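Local coordinates for protein maleylacetate reductase (Rhizobium, PDB 3W5S) that catalyses the NADH-dependent reduction of maleylacetate to 3-oxoadipate in the breakdown of gamma-resorcylate, working as a homodimer of two-domain subunits, at residues 33-38 with 235-240; 86-91 with 268-273; 253-258 with 344-349. One frame throughout, in Å; residues are numbered along the deposited sequence.

Contact 1. Residues 33-38 with 235-240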
loop_
_atom_site.group_PDB
_atom_site.type_symbol
_atom_site.label_atom_id
_atom_site.label_comp_id
_atom_site.label_asym_id
_atom_site.label_seq_id
_atom_site.Cartn_x
_atom_site.Cartn_y
_atom_site.Cartn_z
ATOM N N ILE A 33 -3.507 -3.158 10.264
ATOM C CA ILE A 33 -4.450 -4.151 9.762
ATOM C C ILE A 33 -3.993 -5.521 10.225
ATOM O O ILE A 33 -2.913 -5.991 9.833
ATOM C CB ILE A 33 -4.473 -4.182 8.219
ATOM C CG1 ILE A 33 -4.688 -2.799 7.584
ATOM C CG2 ILE A 33 -5.462 -5.260 7.708
ATOM C CD1 ILE A 33 -5.802 -1.955 8.142
ATOM N N VAL A 34 -4.803 -6.154 11.064
ATOM C CA VAL A 34 -4.527 -7.494 11.572
ATOM C C VAL A 34 -5.376 -8.483 10.799
ATOM O O VAL A 34 -6.587 -8.301 10.707
ATOM C CB VAL A 34 -4.864 -7.571 13.057
ATOM C CG1 VAL A 34 -4.694 -9.003 13.589
ATOM C CG2 VAL A 34 -3.948 -6.609 13.856
ATOM N N PHE A 35 -4.768 -9.509 10.207
ATOM C CA PHE A 35 -5.527 -10.410 9.339
ATOM C C PHE A 35 -5.203 -11.842 9.694
ATOM O O PHE A 35 -4.039 -12.247 9.661
ATOM C CB PHE A 35 -5.213 -10.141 7.844
ATOM C CG PHE A 35 -6.127 -10.865 6.877
ATOM C CD1 PHE A 35 -7.065 -10.144 6.130
ATOM C CD2 PHE A 35 -6.056 -12.242 6.707
ATOM C CE1 PHE A 35 -7.942 -10.812 5.250
ATOM C CE2 PHE A 35 -6.904 -12.903 5.823
ATOM C CZ PHE A 35 -7.855 -12.175 5.103
ATOM N N GLY A 36 -6.236 -12.620 9.980
ATOM C CA GLY A 36 -6.033 -14.052 10.215
ATOM C C GLY A 36 -7.253 -14.697 10.831
ATOM O O GLY A 36 -7.952 -14.073 11.611
ATOM N N THR A 37 -7.505 -15.959 10.493
ATOM C CA THR A 37 -8.607 -16.675 11.126
ATOM C C THR A 37 -8.323 -16.821 12.608
ATOM O O THR A 37 -7.205 -17.172 13.007
ATOM C CB THR A 37 -8.833 -18.048 10.495
ATOM O OG1 THR A 37 -7.588 -18.744 10.453
ATOM C CG2 THR A 37 -9.354 -17.852 9.093
ATOM N N GLY A 38 -9.330 -16.499 13.413
ATOM C CA GLY A 38 -9.217 -16.435 14.860
ATOM C C GLY A 38 -8.580 -15.168 15.417
ATOM O O GLY A 38 -8.418 -15.058 16.636
ATOM N N ALA A 235 -12.951 -20.405 1.063
ATOM C CA ALA A 235 -13.621 -19.442 0.196
ATOM C C ALA A 235 -13.921 -18.147 0.962
ATOM O O ALA A 235 -13.722 -17.042 0.423
ATOM C CB ALA A 235 -14.907 -20.027 -0.373
ATOM N N ARG A 236 -14.347 -18.279 2.224
ATOM C CA ARG A 236 -14.579 -17.085 3.048
ATOM C C ARG A 236 -13.291 -16.295 3.276
ATOM O O ARG A 236 -13.319 -15.068 3.186
ATOM C CB ARG A 236 -15.242 -17.450 4.382
ATOM C CG ARG A 236 -16.683 -17.915 4.229
ATOM C CD ARG A 236 -17.626 -16.739 3.895
ATOM N NE ARG A 236 -19.013 -17.149 4.069
ATOM C CZ ARG A 236 -20.083 -16.368 3.944
ATOM N NH1 ARG A 236 -19.981 -15.097 3.543
ATOM N NH2 ARG A 236 -21.282 -16.880 4.219
ATOM N N GLU A 237 -12.173 -16.972 3.520
ATOM C CA GLU A 237 -10.925 -16.222 3.728
ATOM C C GLU A 237 -10.530 -15.475 2.451
ATOM O O GLU A 237 -10.121 -14.313 2.531
ATOM C CB GLU A 237 -9.769 -17.101 4.217
ATOM C CG GLU A 237 -8.621 -16.218 4.789
ATOM C CD GLU A 237 -7.829 -16.860 5.908
ATOM O OE1 GLU A 237 -7.495 -18.065 5.789
ATOM O OE2 GLU A 237 -7.542 -16.152 6.917
ATOM N N THR A 238 -10.659 -16.138 1.300
ATOM C CA THR A 238 -10.347 -15.472 0.028
ATOM C C THR A 238 -11.240 -14.251 -0.233
ATOM O O THR A 238 -10.745 -13.213 -0.667
ATOM C CB THR A 238 -10.404 -16.455 -1.149
ATOM O OG1 THR A 238 -9.488 -17.530 -0.884
ATOM C CG2 THR A 238 -10.009 -15.771 -2.477
ATOM N N ALA A 239 -12.541 -14.362 0.065
ATOM C CA ALA A 239 -13.460 -13.242 -0.132
ATOM C C ALA A 239 -13.126 -12.067 0.787
ATOM O O ALA A 239 -13.225 -10.914 0.384
ATOM C CB ALA A 239 -14.906 -13.701 0.088
ATOM N N LEU A 240 -12.728 -12.365 2.022
ATOM C CA LEU A 240 -12.411 -11.298 2.968
ATOM C C LEU A 240 -11.086 -10.611 2.622
ATOM O O LEU A 240 -10.999 -9.374 2.705
ATOM C CB LEU A 240 -12.429 -11.802 4.419
ATOM C CG LEU A 240 -12.349 -10.709 5.513
ATOM C CD1 LEU A 240 -13.542 -9.742 5.435
ATOM C CD2 LEU A 240 -12.296 -11.360 6.892
HETATM O O HOH W 1 -5.423 -17.150 8.218
#

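Contact 2. Residues 86-91 with 268-273. With SO4 (sulfate ion), chain C.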
loop_
_atom_site.group_PDB
_atom_site.type_symbol
_atom_site.label_atom_id
_atom_site.label_comp_id
_atom_site.label_asym_id
_atom_site.label_seq_id
_atom_site.Cartn_x
_atom_site.Cartn_y
_atom_site.Cartn_z
ATOM N N ALA A 86 -27.685 1.956 11.722
ATOM C CA ALA A 86 -28.688 1.970 10.660
ATOM C C ALA A 86 -28.087 2.183 9.287
ATOM O O ALA A 86 -27.077 2.897 9.129
ATOM C CB ALA A 86 -29.741 3.047 10.956
ATOM N N MET A 87 -28.692 1.560 8.285
ATOM C CA MET A 87 -28.222 1.745 6.920
ATOM C C MET A 87 -28.242 3.223 6.532
ATOM O O MET A 87 -29.167 3.962 6.890
ATOM C CB MET A 87 -29.057 0.912 5.949
ATOM C CG MET A 87 -28.384 0.675 4.619
ATOM S SD MET A 87 -29.389 -0.412 3.608
ATOM C CE MET A 87 -29.128 -1.979 4.427
ATOM N N HIS A 88 -27.206 3.637 5.807
ATOM C CA HIS A 88 -27.079 5.002 5.287
ATOM C C HIS A 88 -26.679 6.055 6.332
ATOM O O HIS A 88 -26.652 7.246 6.034
ATOM C CB HIS A 88 -28.313 5.416 4.456
ATOM C CG HIS A 88 -28.609 4.473 3.334
ATOM N ND1 HIS A 88 -27.683 4.178 2.352
ATOM C CD2 HIS A 88 -29.714 3.744 3.046
ATOM C CE1 HIS A 88 -28.209 3.300 1.513
ATOM N NE2 HIS A 88 -29.439 3.016 1.912
ATOM N N THR A 89 -26.364 5.596 7.540
ATOM C CA THR A 89 -25.793 6.418 8.617
ATOM C C THR A 89 -26.543 7.753 8.777
ATOM O O THR A 89 -25.970 8.837 8.586
ATOM C CB THR A 89 -24.280 6.612 8.370
ATOM O OG1 THR A 89 -23.702 5.336 8.021
ATOM C CG2 THR A 89 -23.607 7.146 9.607
ATOM N N PRO A 90 -27.842 7.685 9.121
ATOM C CA PRO A 90 -28.649 8.887 9.296
ATOM C C PRO A 90 -28.185 9.676 10.526
ATOM O O PRO A 90 -27.856 9.093 11.550
ATOM C CB PRO A 90 -30.056 8.329 9.534
ATOM C CG PRO A 90 -29.834 6.952 10.074
ATOM C CD PRO A 90 -28.630 6.452 9.349
ATOM N N VAL A 91 -28.164 10.992 10.415
ATOM C CA VAL A 91 -27.662 11.835 11.495
ATOM C C VAL A 91 -28.394 11.652 12.833
ATOM O O VAL A 91 -27.784 11.803 13.889
ATOM C CB VAL A 91 -27.576 13.316 11.073
ATOM C CG1 VAL A 91 -26.540 13.491 9.953
ATOM C CG2 VAL A 91 -28.967 13.862 10.679
ATOM N N SER A 268 -31.417 8.676 -0.878
ATOM C CA SER A 268 -32.679 9.359 -1.124
ATOM C C SER A 268 -33.905 8.455 -1.201
ATOM O O SER A 268 -35.009 8.867 -0.807
ATOM C CB SER A 268 -32.565 10.236 -2.365
ATOM O OG SER A 268 -31.570 11.226 -2.109
ATOM N N LEU A 269 -33.711 7.237 -1.701
ATOM C CA LEU A 269 -34.808 6.256 -1.751
ATOM C C LEU A 269 -34.710 5.190 -0.663
ATOM O O LEU A 269 -35.570 4.313 -0.579
ATOM C CB LEU A 269 -34.884 5.591 -3.137
ATOM C CG LEU A 269 -34.955 6.530 -4.338
ATOM C CD1 LEU A 269 -34.860 5.762 -5.644
ATOM C CD2 LEU A 269 -36.201 7.400 -4.305
ATOM N N ASP A 270 -33.696 5.287 0.192
ATOM C CA ASP A 270 -33.479 4.314 1.265
ATOM C C ASP A 270 -33.406 2.890 0.710
ATOM O O ASP A 270 -33.914 1.929 1.315
ATOM C CB ASP A 270 -34.556 4.430 2.379
ATOM C CG ASP A 270 -34.090 3.856 3.708
ATOM O OD1 ASP A 270 -32.909 4.054 4.067
ATOM O OD2 ASP A 270 -34.916 3.216 4.409
ATOM N N LEU A 271 -32.761 2.753 -0.438
ATOM C CA LEU A 271 -32.591 1.427 -1.039
ATOM C C LEU A 271 -31.603 0.551 -0.259
ATOM O O LEU A 271 -30.635 1.074 0.316
ATOM C CB LEU A 271 -32.127 1.544 -2.480
ATOM C CG LEU A 271 -32.952 2.313 -3.498
ATOM C CD1 LEU A 271 -32.366 1.968 -4.856
ATOM C CD2 LEU A 271 -34.432 1.942 -3.450
ATOM N N PRO A 272 -31.804 -0.776 -0.272
ATOM C CA PRO A 272 -30.799 -1.685 0.262
ATOM C C PRO A 272 -29.463 -1.378 -0.423
ATOM O O PRO A 272 -29.358 -1.385 -1.664
ATOM C CB PRO A 272 -31.345 -3.071 -0.104
ATOM C CG PRO A 272 -32.851 -2.858 -0.212
ATOM C CD PRO A 272 -32.950 -1.505 -0.853
ATOM N N HIS A 273 -28.455 -1.091 0.388
ATOM C CA HIS A 273 -27.225 -0.508 -0.115
ATOM C C HIS A 273 -26.395 -1.454 -0.999
ATOM O O HIS A 273 -26.075 -1.116 -2.147
ATOM C CB HIS A 273 -26.387 0.041 1.041
ATOM C CG HIS A 273 -25.053 0.540 0.617
ATOM N ND1 HIS A 273 -24.869 1.755 -0.008
ATOM C CD2 HIS A 273 -23.835 -0.035 0.698
ATOM C CE1 HIS A 273 -23.584 1.914 -0.272
ATOM N NE2 HIS A 273 -22.936 0.845 0.149
HETATM S S SO4 C . -19.885 2.439 -0.384
HETATM O O1 SO4 C . -18.476 2.793 -0.666
HETATM O O2 SO4 C . -20.743 2.990 -1.413
HETATM O O3 SO4 C . -20.037 0.995 -0.356
HETATM O O4 SO4 C . -20.274 3.083 0.861
#

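Contact 3. Residues 253-258 with 344-349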
loop_
_atom_site.group_PDB
_atom_site.type_symbol
_atom_site.label_atom_id
_atom_site.label_comp_id
_atom_site.label_asym_id
_atom_site.label_seq_id
_atom_site.Cartn_x
_atom_site.Cartn_y
_atom_site.Cartn_z
ATOM N N VAL A 253 -7.658 5.879 -3.802
ATOM C CA VAL A 253 -7.766 6.622 -5.061
ATOM C C VAL A 253 -9.129 7.242 -5.305
ATOM O O VAL A 253 -9.300 8.024 -6.242
ATOM C CB VAL A 253 -7.333 5.797 -6.311
ATOM C CG1 VAL A 253 -5.924 5.221 -6.114
ATOM C CG2 VAL A 253 -8.375 4.680 -6.632
ATOM N N GLY A 254 -10.109 6.878 -4.489
ATOM C CA GLY A 254 -11.388 7.528 -4.585
ATOM C C GLY A 254 -12.348 6.795 -5.493
ATOM O O GLY A 254 -12.202 5.589 -5.741
ATOM N N MET A 255 -13.370 7.533 -5.935
ATOM C CA MET A 255 -14.512 6.903 -6.589
ATOM C C MET A 255 -15.102 7.803 -7.662
ATOM O O MET A 255 -14.661 8.949 -7.879
ATOM C CB MET A 255 -15.543 6.438 -5.544
ATOM C CG MET A 255 -16.061 7.581 -4.671
ATOM S SD MET A 255 -16.974 7.179 -3.109
ATOM C CE MET A 255 -16.885 8.796 -2.376
ATOM N N SER A 256 -16.088 7.243 -8.356
ATOM C CA SER A 256 -16.567 7.877 -9.568
ATOM C C SER A 256 -18.080 7.692 -9.717
ATOM O O SER A 256 -18.803 7.552 -8.708
ATOM C CB SER A 256 -15.766 7.325 -10.762
ATOM O OG SER A 256 -16.023 8.045 -11.961
ATOM N N LEU A 257 -18.547 7.717 -10.960
ATOM C CA LEU A 257 -19.990 7.671 -11.263
ATOM C C LEU A 257 -20.745 6.575 -10.548
ATOM O O LEU A 257 -21.856 6.818 -10.040
ATOM C CB LEU A 257 -20.205 7.550 -12.793
ATOM C CG LEU A 257 -21.642 7.293 -13.253
ATOM C CD1 LEU A 257 -22.509 8.485 -12.935
ATOM C CD2 LEU A 257 -21.661 6.910 -14.740
ATOM N N HIS A 258 -20.197 5.362 -10.519
ATOM C CA HIS A 258 -20.935 4.279 -9.914
ATOM C C HIS A 258 -21.242 4.553 -8.434
ATOM O O HIS A 258 -22.400 4.436 -7.997
ATOM C CB HIS A 258 -20.178 2.966 -10.029
ATOM C CG HIS A 258 -20.805 1.872 -9.242
ATOM N ND1 HIS A 258 -21.878 1.139 -9.709
ATOM C CD2 HIS A 258 -20.584 1.450 -7.971
ATOM C CE1 HIS A 258 -22.236 0.256 -8.794
ATOM N NE2 HIS A 258 -21.485 0.442 -7.719
ATOM N N ASN A 344 -23.016 17.869 -6.665
ATOM C CA ASN A 344 -21.784 17.382 -6.038
ATOM C C ASN A 344 -21.322 16.060 -6.676
ATOM O O ASN A 344 -21.181 15.044 -5.984
ATOM C CB ASN A 344 -21.991 17.214 -4.521
ATOM C CG ASN A 344 -22.320 18.520 -3.829
ATOM O OD1 ASN A 344 -21.494 19.437 -3.778
ATOM N ND2 ASN A 344 -23.527 18.612 -3.286
ATOM N N PRO A 345 -21.117 16.058 -8.007
ATOM C CA PRO A 345 -20.761 14.815 -8.695
ATOM C C PRO A 345 -19.377 14.305 -8.322
ATOM O O PRO A 345 -18.518 15.075 -7.870
ATOM C CB PRO A 345 -20.770 15.226 -10.175
ATOM C CG PRO A 345 -20.476 16.675 -10.156
ATOM C CD PRO A 345 -21.246 17.177 -8.962
ATOM N N TYR A 346 -19.156 13.009 -8.511
ATOM C CA TYR A 346 -17.791 12.497 -8.421
ATOM C C TYR A 346 -17.161 12.519 -9.809
ATOM O O TYR A 346 -17.863 12.347 -10.819
ATOM C CB TYR A 346 -17.729 11.080 -7.823
ATOM C CG TYR A 346 -18.461 10.875 -6.509
ATOM C CD1 TYR A 346 -18.779 11.946 -5.668
ATOM C CD2 TYR A 346 -18.804 9.590 -6.092
ATOM C CE1 TYR A 346 -19.470 11.733 -4.468
ATOM C CE2 TYR A 346 -19.481 9.370 -4.890
ATOM C CZ TYR A 346 -19.816 10.441 -4.094
ATOM O OH TYR A 346 -20.498 10.268 -2.912
ATOM N N TRP A 347 -15.843 12.738 -9.868
ATOM C CA TRP A 347 -15.139 12.770 -11.152
ATOM C C TRP A 347 -15.314 11.481 -11.945
ATOM O O TRP A 347 -15.269 10.391 -11.384
ATOM C CB TRP A 347 -13.646 13.035 -10.934
ATOM C CG TRP A 347 -12.861 13.312 -12.183
ATOM C CD1 TRP A 347 -12.603 14.536 -12.726
ATOM C CD2 TRP A 347 -12.217 12.349 -13.036
ATOM N NE1 TRP A 347 -11.839 14.400 -13.863
ATOM C CE2 TRP A 347 -11.590 13.068 -14.078
ATOM C CE3 TRP A 347 -12.122 10.949 -13.028
ATOM C CZ2 TRP A 347 -10.861 12.433 -15.108
ATOM C CZ3 TRP A 347 -11.378 10.310 -14.054
ATOM C CH2 TRP A 347 -10.765 11.056 -15.068
ATOM N N CYS A 348 -15.455 11.624 -13.260
ATOM C CA CYS A 348 -15.616 10.496 -14.196
ATOM C C CYS A 348 -14.839 10.772 -15.502
ATOM O O CYS A 348 -14.822 11.907 -15.969
ATOM C CB CYS A 348 -17.101 10.343 -14.519
ATOM S SG CYS A 348 -17.510 8.811 -15.423
ATOM N N PRO A 349 -14.210 9.742 -16.114
ATOM C CA PRO A 349 -13.490 9.960 -17.380
ATOM C C PRO A 349 -14.408 10.267 -18.565
ATOM O O PRO A 349 -13.933 10.757 -19.581
ATOM C CB PRO A 349 -12.699 8.645 -17.596
ATOM C CG PRO A 349 -13.302 7.666 -16.697
ATOM C CD PRO A 349 -13.967 8.397 -15.558
#

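Contact 1. Residues 33-38 with 235-240
Three groups converge on Glu237 OE2. A water donates a hydrogen bond to it over 2.7 Å, the methyl CG2 of Thr37 approaches to 3.3 Å, and ring carbon CE2 of Phe35 lies 3.5 Å from the same oxygen. The water also accepts a bond from the backbone N of Thr37, but a weak one, so the link from helix to loop through solvent is soft. Glu237 gets there with CG anti to its backbone N (chi1 -164°) and a bend at the next bond, which lays CG 3.9 Å from Phe35 CE2 and leaves the carboxylate plane only 22° from that of the ring. Further along the helix, Leu240 meets the other side of the phenyl rim: its carbonyl carbon sits at the ring edge, 4.1 Å from Phe35 CE1. The second carboxylate oxygen, OE1, is bonded to Met21 N of the second subunit, and Phe24 of that subunit brings its own ring against Phe35. Strand 31-35 is an outermost strand of the parallel sheet within its chain and pairs antiparallel with a strand of the partner. Here the alpha/beta NADH-binding domain meets the helical domain where the sheet runs on across the dimer interface.

Contact 2. Residues 86-91 with 268-273
His88 reaches across to segment 268-273 with its imidazole. From CB the chain turns with CG beside the backbone N and anti to the carbonyl carbon (chi1 -55°), which carries the ring to the backbone of Leu271. One face of that ring lies under Met87 CG, 3.6 Å above the plane and offset toward the rim. On the rim itself, CD2 comes within 3.4 Å of Asp270 OD1; CE1 approaches His273 CB obliquely, at 3.8 Å. At the tip, NE2 donates to the carbonyl O of Leu271 over 2.8 Å, a fairly straight bond (159° at the hydrogen) with the oxygen practically in the ring plane. The other ring nitrogen, ND1, is hydrogen-bonded to Lys156 NZ. Met87 offers SD to the backbone N of His273, a weak hydrogen bond of 3.4 Å at the start of the helix there. His273 itself turns its ring on toward a sulfate, giving NE2 to sulfate O3 at 2.9 Å. Because NE2 of His88 acts as a donor, its ND1 is likely to be the acceptor for the lysine; the two bonds together would fix both the tautomer and the rotation of this ring between the two domains.

Contact 3. Residues 253-258 with 344-349
A strikingly short hydrogen bond joins Ser256 to Trp347: OG donates to the tryptophan carbonyl O over only 2.5 Å, in the carbonyl plane and on a lone pair (135° at the oxygen). Ser256 is the N-cap residue of helix 257-269, yet its side chain caps nothing; with OG anti to the backbone N (chi1 -171°) it reaches across to the neighbouring loop, where it also lies 3.3 Å from Cys348 CA. Leu257 CB packs on Cys348 SG at 4.0 Å. The other half of the contact is an oblique Met-aromatic pair: Met255 SD is 4.6 Å from the Tyr346 ring centroid, 46° off the ring normal, and Met255 CE touches Tyr346 CE2 at 3.7 Å. The carbonyl O of Ser256 meets the ring at its edge, 3.3 Å from Tyr346 CD2. The phenol oxygen goes further, bonded to His263 ND1 and Thr158 OG1. A phenylalanine here would probably leave both His263 ND1 and Thr158 OG1 without the phenol oxygen, and the imidazole less firmly fixed. Glu197 takes up the backbone N of Ser256 and of His258, so a carboxylate serves the first turn of the helix while the serine hydroxyl is spent on tying the loop to it.

In the fold
Contacts 1 and 2 both join the NADH-binding domain to the helical one, on opposite sides of the chain's centre, with centres about 27 Å apart. Contact 3 lies within the helical domain, its centre about 20 Å from that of contact 2; both draw on helix 257-269, one at its start, the other around its far end. A sulfate links them: His273 of contact 2 holds it with His263, His277 and Asn190, while Tyr346 of contact 3 bonds the other nitrogen of His263. The site is consistent with that of iron-dependent relatives, where an aspartate and three histidines hold the metal. Arg236, in segment 235-240 of contact 1, bonds the carbonyl oxygens of Leu179 and Pro230, each lining a benzamidine pocket.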